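Local coordinates for DNA mismatch repair protein MutL (PDB 6LZI) that binds ADP in its Bergerat-fold ATPase domain and probably takes part in DNA mismatch repair as an ATP-dependent MutL protein, at residues V177-F182 with K197-E202. Residues are numbered along the deposited sequence; the frame is centred on the assembly and turned at random.
Sequences VEFTLF and KERVEE
R199, on helix 196-204, reaches the backbone carbonyl of V177 just ahead of strand 178-183, and its guanidinium makes every hydrogen bond between the two segments. The main bond runs from R199 NH2 to V177 O, at 2.8 Å and with an N-H...O angle of 163°. The oxygen lies nearly in the guanidinium plane, whereas NH2 is tilted 29° from the plane of the carbonyl. A second, weak bond joins R199 NH1 to the same V177 O at 3.3 Å, so one acceptor faces both terminal nitrogens. The side chain leaves the helix with CG anti to the backbone N (chi1 169°) and bends at chi2 and chi3, which carries the guanidinium to that carbonyl.

The contact between side chains is with F179, whose CD2 lies 3.7 Å from R199 NH1. The nitrogen sits at the edge of the ring, near its plane, and ring and guanidinium are almost perpendicular; this is edge contact, not a cation-pi stack.

Outside the segments, NH1 also bonds A171 O of helix 156-173 and NH2 bonds K192 O. Shortening R199 to an alanine removes the guanidinium, and the carbonyls of V177, A171 and K192 would probably lose these donors, with a gap opened beside F179.

The arginine side chain bridges the 10.0 Å from V177 CA to R199 CA. Three backbone carbonyl oxygens accept bonds from its guanidinium and are likely to offset the positive charge in this buried site, linking the eight-stranded sheet and helix 156-173 to helix 196-204, which precedes the five-stranded sheet.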
ATOM      1  N   VAL A 177      -2.274 -11.343  -1.366  1.00 21.32           N
ATOM      2  CA  VAL A 177      -3.125 -10.487  -0.539  1.00 20.99           C
ATOM      3  C   VAL A 177      -4.203  -9.865  -1.405  1.00 20.43           C
ATOM      4  O   VAL A 177      -3.934  -9.418  -2.514  1.00 20.98           O
ATOM      5  CB  VAL A 177      -2.307  -9.392   0.164  1.00 20.48           C
ATOM      6  CG1 VAL A 177      -3.211  -8.440   1.030  1.00 20.69           C
ATOM      7  CG2 VAL A 177      -1.311 -10.123   1.087  1.00 22.00           C
ATOM      8  N   GLU A 178      -5.416  -9.825  -0.884  1.00 19.35           N
ATOM      9  CA  GLU A 178      -6.464  -9.106  -1.583  1.00 17.52           C
ATOM     10  C   GLU A 178      -6.414  -7.647  -1.187  1.00 20.39           C
ATOM     11  O   GLU A 178      -6.203  -7.320  -0.022  1.00 22.23           O
ATOM     12  CB  GLU A 178      -7.831  -9.735  -1.260  1.00 19.43           C
ATOM     13  CG  GLU A 178      -9.018  -8.988  -1.880  1.00 26.66           C
ATOM     14  CD  GLU A 178     -10.283  -9.749  -1.612  1.00 31.96           C
ATOM     15  OE1 GLU A 178     -11.357  -9.138  -1.612  1.00 34.62           O
ATOM     16  OE2 GLU A 178     -10.192 -10.978  -1.418  1.00 34.42           O
ATOM     17  N   PHE A 179      -6.604  -6.768  -2.166  1.00 19.98           N
ATOM     18  CA  PHE A 179      -6.673  -5.345  -1.899  1.00 20.38           C
ATOM     19  C   PHE A 179      -7.939  -4.778  -2.503  1.00 18.65           C
ATOM     20  O   PHE A 179      -8.259  -5.041  -3.661  1.00 20.41           O
ATOM     21  CB  PHE A 179      -5.466  -4.591  -2.517  1.00 20.77           C
ATOM     22  CG  PHE A 179      -4.188  -4.912  -1.867  1.00 19.68           C
ATOM     23  CD1 PHE A 179      -3.739  -4.174  -0.786  1.00 23.30           C
ATOM     24  CD2 PHE A 179      -3.381  -5.959  -2.369  1.00 21.61           C
ATOM     25  CE1 PHE A 179      -2.555  -4.472  -0.173  1.00 18.60           C
ATOM     26  CE2 PHE A 179      -2.222  -6.288  -1.726  1.00 21.45           C
ATOM     27  CZ  PHE A 179      -1.831  -5.552  -0.650  1.00 20.39           C
ATOM     28  N   THR A 180      -8.592  -3.916  -1.759  1.00 21.24           N
ATOM     29  CA  THR A 180      -9.691  -3.153  -2.285  1.00 18.64           C
ATOM     30  C   THR A 180      -9.447  -1.694  -1.930  1.00 21.92           C
ATOM     31  O   THR A 180      -8.971  -1.396  -0.832  1.00 20.48           O
ATOM     32  CB  THR A 180     -11.018  -3.626  -1.681  1.00 29.10           C
ATOM     33  OG1 THR A 180     -11.153  -5.039  -1.954  1.00 32.74           O
ATOM     34  CG2 THR A 180     -12.138  -2.939  -2.355  1.00 32.20           C
ATOM     35  N   LEU A 181      -9.813  -0.785  -2.860  1.00 21.91           N
ATOM     36  CA  LEU A 181      -9.814   0.657  -2.581  1.00 20.13           C
ATOM     37  C   LEU A 181     -11.156   1.227  -3.005  1.00 24.87           C
ATOM     38  O   LEU A 181     -11.542   1.057  -4.151  1.00 28.49           O
ATOM     39  CB  LEU A 181      -8.706   1.374  -3.374  1.00 22.24           C
ATOM     40  CG  LEU A 181      -8.689   2.913  -3.304  1.00 23.51           C
ATOM     41  CD1 LEU A 181      -8.361   3.471  -1.885  1.00 22.06           C
ATOM     42  CD2 LEU A 181      -7.628   3.415  -4.318  1.00 24.79           C
ATOM     43  N   PHE A 182     -11.850   1.905  -2.074  1.00 28.20           N
ATOM     44  CA  PHE A 182     -12.995   2.748  -2.342  1.00 27.79           C
ATOM     45  C   PHE A 182     -12.544   4.204  -2.235  1.00 27.62           C
ATOM     46  O   PHE A 182     -11.947   4.586  -1.234  1.00 26.71           O
ATOM     47  CB  PHE A 182     -14.109   2.518  -1.310  1.00 31.12           C
ATOM     48  CG  PHE A 182     -14.633   1.117  -1.266  1.00 37.78           C
ATOM     49  CD1 PHE A 182     -15.661   0.734  -2.083  1.00 37.19           C
ATOM     50  CD2 PHE A 182     -14.061   0.159  -0.414  1.00 44.28           C
ATOM     51  CE1 PHE A 182     -16.130  -0.569  -2.060  1.00 38.99           C
ATOM     52  CE2 PHE A 182     -14.539  -1.146  -0.384  1.00 41.99           C
ATOM     53  CZ  PHE A 182     -15.557  -1.512  -1.217  1.00 36.58           C
ATOM     54  N   LYS A 197       2.183 -13.154 -11.873  1.00 34.16           N
ATOM     55  CA  LYS A 197       1.910 -12.736 -13.247  1.00 26.90           C
ATOM     56  C   LYS A 197       0.451 -12.333 -13.436  1.00 29.24           C
ATOM     57  O   LYS A 197       0.168 -11.317 -14.083  1.00 27.10           O
ATOM     58  CB  LYS A 197       2.305 -13.850 -14.235  1.00 25.03           C
ATOM     59  CG  LYS A 197       2.255 -13.340 -15.675  1.00 24.26           C
ATOM     60  CD  LYS A 197       2.721 -14.419 -16.613  1.00 25.44           C
ATOM     61  CE  LYS A 197       3.158 -13.811 -17.890  1.00 32.58           C
ATOM     62  NZ  LYS A 197       1.921 -13.928 -18.625  1.00 27.06           N
ATOM     63  N   GLU A 198      -0.484 -13.085 -12.844  1.00 28.16           N
ATOM     64  CA  GLU A 198      -1.895 -12.693 -12.873  1.00 26.26           C
ATOM     65  C   GLU A 198      -2.106 -11.342 -12.206  1.00 26.27           C
ATOM     66  O   GLU A 198      -2.910 -10.521 -12.692  1.00 23.36           O
ATOM     67  CB  GLU A 198      -2.777 -13.731 -12.191  1.00 28.57           C
ATOM     68  CG  GLU A 198      -2.913 -14.962 -13.012  1.00 26.78           C
ATOM     69  CD  GLU A 198      -3.151 -16.207 -12.176  1.00 31.76           C
ATOM     70  OE1 GLU A 198      -3.286 -16.123 -10.920  1.00 31.66           O
ATOM     71  OE2 GLU A 198      -3.205 -17.293 -12.798  1.00 38.43           O
ATOM     72  N   ARG A 199      -1.366 -11.088 -11.106  1.00 21.26           N
ATOM     73  CA  ARG A 199      -1.528  -9.849 -10.351  1.00 22.09           C
ATOM     74  C   ARG A 199      -0.974  -8.656 -11.138  1.00 22.32           C
ATOM     75  O   ARG A 199      -1.616  -7.598 -11.214  1.00 23.09           O
ATOM     76  CB  ARG A 199      -0.831 -10.001  -8.998  1.00 24.39           C
ATOM     77  CG  ARG A 199      -0.667  -8.710  -8.167  1.00 23.02           C
ATOM     78  CD  ARG A 199      -2.019  -8.005  -7.948  1.00 21.27           C
ATOM     79  NE  ARG A 199      -2.919  -8.847  -7.165  1.00 22.21           N
ATOM     80  CZ  ARG A 199      -2.951  -8.929  -5.845  1.00 16.68           C
ATOM     81  NH1 ARG A 199      -2.139  -8.258  -5.008  1.00 17.37           N
ATOM     82  NH2 ARG A 199      -3.903  -9.681  -5.313  1.00 19.75           N
ATOM     83  N   VAL A 200       0.171  -8.832 -11.790  1.00 22.85           N
ATOM     84  CA  VAL A 200       0.665  -7.785 -12.675  1.00 20.17           C
ATOM     85  C   VAL A 200      -0.356  -7.446 -13.735  1.00 25.25           C
ATOM     86  O   VAL A 200      -0.578  -6.277 -14.041  1.00 27.35           O
ATOM     87  CB  VAL A 200       2.001  -8.217 -13.301  1.00 21.23           C
ATOM     88  CG1 VAL A 200       2.450  -7.183 -14.292  1.00 22.83           C
ATOM     89  CG2 VAL A 200       2.985  -8.224 -12.157  1.00 23.29           C
ATOM     90  N   GLU A 201      -0.932  -8.470 -14.345  1.00 21.32           N
ATOM     91  CA  GLU A 201      -1.786  -8.252 -15.491  1.00 21.64           C
ATOM     92  C   GLU A 201      -3.096  -7.585 -15.076  1.00 22.75           C
ATOM     93  O   GLU A 201      -3.610  -6.722 -15.803  1.00 26.42           O
ATOM     94  CB  GLU A 201      -1.956  -9.569 -16.209  1.00 25.24           C
ATOM     95  CG  GLU A 201      -0.640  -9.925 -16.861  1.00 27.95           C
ATOM     96  CD  GLU A 201      -0.629 -11.226 -17.593  1.00 29.61           C
ATOM     97  OE1 GLU A 201       0.341 -11.445 -18.320  1.00 28.43           O
ATOM     98  OE2 GLU A 201      -1.598 -12.007 -17.484  1.00 30.21           O
ATOM     99  N   GLU A 202      -3.635  -7.982 -13.918  1.00 21.98           N
ATOM    100  CA  GLU A 202      -4.835  -7.322 -13.396  1.00 23.58           C
ATOM    101  C   GLU A 202      -4.554  -5.847 -13.133  1.00 25.59           C
ATOM    102  O   GLU A 202      -5.373  -4.984 -13.480  1.00 31.97           O
ATOM    103  CB  GLU A 202      -5.327  -8.019 -12.122  1.00 27.15           C
ATOM    104  CG  GLU A 202      -5.860  -9.426 -12.320  1.00 26.87           C
ATOM    105  CD  GLU A 202      -7.007  -9.507 -13.330  1.00 25.58           C
ATOM    106  OE1 GLU A 202      -7.967  -8.691 -13.283  1.00 30.94           O
ATOM    107  OE2 GLU A 202      -6.911 -10.382 -14.194  1.00 25.98           O
TER